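Local coordinates for protein glycoside hydrolase family 31 (Kribbella flavida DSM 17836, PDB 5X3I) that hydrolyses the alpha-1,3-glucosidic linkages of the cyclic tetrasaccharide cyclobis-(1-6)-alpha-nigerosyl to give isomaltose, as part of intracellular breakdown of this starch-derived sugar, at residues 163-166 with 172-175; 246-251 with 257-262. The protein carries 1 engineered substitution. One frame throughout, in Å; residues are numbered along the deposited sequence.

Interaction 1: residues 163-166 with 172-175; sequences EWLV and HRGR
Glu-163 and Arg-175 face each other as a hydrogen-bonded pair of the antiparallel hairpin, and their side chains run side by side off the same face of the sheet. Arg-175 bends at its third torsion (chi3 76°), which brings the NE side of the guanidinium round to the carboxylate. Both nitrogens on that side close on one oxygen: NE lies 2.8 Å and NH2 3.1 Å from Glu-163 OE2. The oxygen sits in the guanidinium plane, whereas both donors approach it from above the same face of the carboxylate; the two planes are turned 51° apart. A leucine in place of Arg-175 removes both donors; OE2 is likely to be left to Arg-177 as its salt-bridge partner, with the carboxylate freer to turn.

On the same face Leu-165 lies alongside Arg-173, its CD2 resting 4.0 Å from CG of the arginine's extended chain. The guanidinium beyond goes on to a salt bridge with Glu-259. On the opposite face, CG of Trp-164 stands beside the backbone N, and with the ring turned at chi2 94° CE3 settles 3.6 Å from Gly-174 CA. With no CB, Gly-174 leaves room for the ring to lie against its backbone.

At the other end Leu-165 is opposed by both His-172 and Arg-173, a classic beta bulge: Leu-165 N donates to Arg-173 O, while His-172 N donates to Leu-165 O at 2.7 Å. The imidazole turns its edge to that carbonyl, and its NE2 bonds to Ser-167 OG.

Chemically, the face bearing Glu-163 and Arg-175 carries a charge network beside Leu-165. OE2 also takes a salt bridge from Arg-177, and Arg-175 NH1 reaches Glu-259, so acids and bases are interleaved; the gathered positive charge probably keeps Glu-163 ionised.

Interaction 2: residues 246-251 with 257-262; sequences RTWYSS and TVEVAL
Trp-248 pairs with Glu-259 across the hairpin, and its indole can be followed outward along the partner strand. CB starts 4.1 Å from Glu-259 CB. CG is anti to the carbonyl carbon (chi1 -63°), and chi2 of -99° turns the six-membered ring toward 257-262. CE3 comes within 3.6 Å of Glu-259 O and also brushes CB and CG of that glutamate. One atom further, CZ3 meets Ala-261, 3.9 Å from its N and 4.2 Å from its CB. The backbone of Glu-259 and Ala-261 thus borders the ring at its edge, while Arg-246 CG covers one face, 3.6 Å above the plane and offset toward the rim.

Alongside the ring, five hydrogen bonds join the backbones, including Trp-248 N to Glu-259 O and the return bond from Glu-259 N, which is nearly straight at 176°.

The other face is apolar apart from one hydroxyl pair. Tyr-249 lies beside Val-258, CE2 3.8 Å from CG1, and its OH donates to Thr-247 OG1, two residues back on its own strand. Thr-247 CG2 in turn packs against Val-260 CG2. Back on the Trp-248 face, toward the turn, Thr-257 OG1 is 2.6 Å from a water that also makes a weak bond to Ser-250 O.

Strand 247-252 is flanked on its far side by strand 202-205, and strand 255-261 by strand 170-179, so the hairpin sits inside an antiparallel sheet. The Tyr-249 and Val-258 face packs on Val-241 of strand 237-241, from a second sheet, with Phe-239 beside the tyrosine; Phe-189 meets the Tyr-249 ring edge-to-face.

Interaction 1 and interaction 2 are two hairpins of one antiparallel sheet, their centres about 10 Å apart, the first closing well before the second opens, with strands 185-188 to 237-241 between them in the chain. Their inner strands, 170-179 and 255-261, are neighbours: Gly-174 O probably accepts a hydrogen bond from Val-260 N at 2.8 Å, and Leu-262 CD1 packs on the backbone of Arg-173 and Gly-174. The charged face described for interaction 1 thus runs on into interaction 2. Strands 143-145 and 202-205 complete the sheet on the outer sides. Together they build part of the galactose mutarotase-like N-terminal beta domain of the family 31 enzymes, away from the annotated catalytic residues.

Interaction 1: residues 163-166 with 172-175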
# COMPACT_ATOMS: atom_id res chain seq x y z
N GLU A 163 14.29 22.57 15.23
CA GLU A 163 14.11 23.78 14.45
C GLU A 163 12.77 23.82 13.73
O GLU A 163 12.11 22.79 13.55
CB GLU A 163 15.26 23.94 13.45
CG GLU A 163 15.54 22.72 12.61
CD GLU A 163 16.72 22.94 11.67
OE1 GLU A 163 17.20 24.08 11.60
OE2 GLU A 163 17.15 21.96 11.02
N TRP A 164 12.39 25.02 13.31
CA TRP A 164 11.08 25.28 12.72
C TRP A 164 11.22 26.02 11.41
O TRP A 164 12.03 26.94 11.29
CB TRP A 164 10.23 26.08 13.69
CG TRP A 164 10.21 25.48 15.04
CD1 TRP A 164 11.02 25.79 16.09
CD2 TRP A 164 9.37 24.42 15.48
NE1 TRP A 164 10.72 25.00 17.16
CE2 TRP A 164 9.71 24.15 16.82
CE3 TRP A 164 8.34 23.68 14.88
CZ2 TRP A 164 9.06 23.16 17.57
CZ3 TRP A 164 7.70 22.70 15.63
CH2 TRP A 164 8.07 22.46 16.96
N LEU A 165 10.43 25.61 10.42
CA LEU A 165 10.39 26.30 9.14
C LEU A 165 9.27 27.31 9.18
O LEU A 165 8.10 26.95 9.24
CB LEU A 165 10.19 25.32 7.99
CG LEU A 165 10.20 25.92 6.59
CD1 LEU A 165 11.59 26.46 6.22
CD2 LEU A 165 9.73 24.90 5.55
N VAL A 166 9.65 28.59 9.15
CA VAL A 166 8.69 29.66 9.39
C VAL A 166 8.68 30.68 8.26
O VAL A 166 9.68 30.88 7.58
CB VAL A 166 8.97 30.38 10.72
CG1 VAL A 166 9.04 29.38 11.85
CG2 VAL A 166 10.27 31.16 10.64
N HIS A 172 5.45 26.26 9.23
CA HIS A 172 5.10 25.24 8.25
C HIS A 172 5.53 23.82 8.62
O HIS A 172 4.77 22.88 8.44
CB HIS A 172 5.69 25.63 6.90
CG HIS A 172 5.28 27.00 6.45
ND1 HIS A 172 4.08 27.24 5.80
CD2 HIS A 172 5.88 28.20 6.60
CE1 HIS A 172 3.98 28.53 5.55
NE2 HIS A 172 5.05 29.14 6.02
N ARG A 173 6.75 23.69 9.14
CA ARG A 173 7.31 22.38 9.47
C ARG A 173 8.14 22.44 10.74
O ARG A 173 8.70 23.50 11.06
CB ARG A 173 8.20 21.84 8.34
CG ARG A 173 7.55 21.82 6.97
CD ARG A 173 8.37 21.04 5.97
NE ARG A 173 7.71 21.04 4.68
CZ ARG A 173 8.21 20.51 3.57
NH1 ARG A 173 9.39 19.92 3.58
NH2 ARG A 173 7.52 20.57 2.45
N GLY A 174 8.15 21.35 11.49
CA GLY A 174 9.17 21.12 12.49
C GLY A 174 10.24 20.17 11.99
O GLY A 174 10.01 19.38 11.07
N ARG A 175 11.40 20.22 12.63
CA ARG A 175 12.50 19.31 12.34
C ARG A 175 13.35 19.08 13.59
O ARG A 175 13.52 19.98 14.40
CB ARG A 175 13.36 19.86 11.21
CG ARG A 175 14.51 18.96 10.81
CD ARG A 175 14.92 19.20 9.37
NE ARG A 175 15.68 20.43 9.19
CZ ARG A 175 15.98 20.95 8.01
NH1 ARG A 175 15.56 20.36 6.90
NH2 ARG A 175 16.68 22.07 7.94

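Interaction 2: residues 246-251 with 257-262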
# COMPACT_ATOMS: atom_id res chain seq x y z
N ARG A 246 2.53 14.45 6.32
CA ARG A 246 3.77 13.97 5.74
C ARG A 246 4.95 14.15 6.71
O ARG A 246 5.02 15.14 7.44
CB ARG A 246 4.04 14.68 4.41
CG ARG A 246 5.13 14.04 3.54
CD ARG A 246 5.00 14.51 2.09
NE ARG A 246 5.94 13.85 1.19
CZ ARG A 246 6.01 14.08 -0.12
NH1 ARG A 246 5.20 14.96 -0.69
NH2 ARG A 246 6.90 13.43 -0.86
N THR A 247 5.84 13.17 6.71
CA THR A 247 7.10 13.23 7.46
C THR A 247 8.24 12.74 6.59
O THR A 247 8.02 11.91 5.70
CB THR A 247 7.06 12.36 8.73
OG1 THR A 247 6.77 11.00 8.38
CG2 THR A 247 6.03 12.87 9.72
N TRP A 248 9.45 13.22 6.87
CA TRP A 248 10.65 12.89 6.09
C TRP A 248 11.78 12.42 7.01
O TRP A 248 11.89 12.85 8.15
CB TRP A 248 11.15 14.09 5.29
CG TRP A 248 10.24 14.62 4.23
CD1 TRP A 248 10.30 14.37 2.89
CD2 TRP A 248 9.17 15.54 4.42
NE1 TRP A 248 9.32 15.07 2.24
CE2 TRP A 248 8.61 15.79 3.15
CE3 TRP A 248 8.62 16.18 5.53
CZ2 TRP A 248 7.53 16.65 2.97
CZ3 TRP A 248 7.55 17.03 5.34
CH2 TRP A 248 7.02 17.26 4.08
N TYR A 249 12.63 11.55 6.50
CA TYR A 249 13.66 10.93 7.33
C TYR A 249 14.99 10.87 6.60
O TYR A 249 15.04 10.60 5.41
CB TYR A 249 13.22 9.53 7.76
CG TYR A 249 11.91 9.54 8.48
CD1 TYR A 249 10.71 9.45 7.79
CD2 TYR A 249 11.86 9.68 9.86
CE1 TYR A 249 9.51 9.48 8.45
CE2 TYR A 249 10.66 9.71 10.52
CZ TYR A 249 9.49 9.61 9.81
OH TYR A 249 8.29 9.66 10.46
N SER A 250 16.06 11.16 7.33
CA SER A 250 17.40 10.94 6.81
C SER A 250 18.34 10.64 7.96
O SER A 250 18.22 11.18 9.05
CB SER A 250 17.89 12.16 6.02
OG SER A 250 18.02 13.27 6.87
N SER A 251 19.30 9.76 7.72
CA SER A 251 20.28 9.50 8.76
C SER A 251 21.69 9.53 8.17
O SER A 251 21.94 9.04 7.07
CB SER A 251 19.99 8.16 9.46
OG SER A 251 19.87 7.10 8.54
N THR A 257 17.62 12.38 11.42
CA THR A 257 16.90 13.64 11.27
C THR A 257 15.45 13.39 10.88
O THR A 257 15.19 12.71 9.89
CB THR A 257 17.56 14.56 10.23
OG1 THR A 257 18.91 14.86 10.62
CG2 THR A 257 16.76 15.84 10.09
N VAL A 258 14.52 13.96 11.63
CA VAL A 258 13.09 13.82 11.37
C VAL A 258 12.43 15.16 11.07
O VAL A 258 12.49 16.08 11.88
CB VAL A 258 12.36 13.18 12.58
CG1 VAL A 258 10.88 13.02 12.28
CG2 VAL A 258 12.97 11.83 12.92
N GLU A 259 11.81 15.26 9.90
CA GLU A 259 11.10 16.47 9.48
C GLU A 259 9.61 16.19 9.41
O GLU A 259 9.18 15.15 8.90
CB GLU A 259 11.63 16.96 8.13
CG GLU A 259 11.24 18.38 7.75
CD GLU A 259 12.01 18.90 6.55
OE1 GLU A 259 13.19 18.57 6.39
OE2 GLU A 259 11.42 19.65 5.75
N VAL A 260 8.82 17.13 9.93
CA VAL A 260 7.39 16.96 10.12
C VAL A 260 6.55 18.11 9.59
O VAL A 260 6.69 19.25 10.04
CB VAL A 260 7.08 16.80 11.62
CG1 VAL A 260 5.59 16.64 11.82
CG2 VAL A 260 7.84 15.62 12.20
N ALA A 261 5.65 17.83 8.65
CA ALA A 261 4.69 18.82 8.20
C ALA A 261 3.72 19.15 9.32
O ALA A 261 3.30 18.26 10.06
CB ALA A 261 3.93 18.33 6.98
N LEU A 262 3.36 20.43 9.45
CA LEU A 262 2.53 20.89 10.55
C LEU A 262 1.20 21.46 10.06
O LEU A 262 1.08 21.89 8.92
CB LEU A 262 3.26 21.97 11.36
CG LEU A 262 4.54 21.57 12.08
CD1 LEU A 262 5.28 22.80 12.60
CD2 LEU A 262 4.22 20.63 13.23
O HOH W 1 20.77 13.08 10.17
O HOH W 2 14.86 14.28 6.83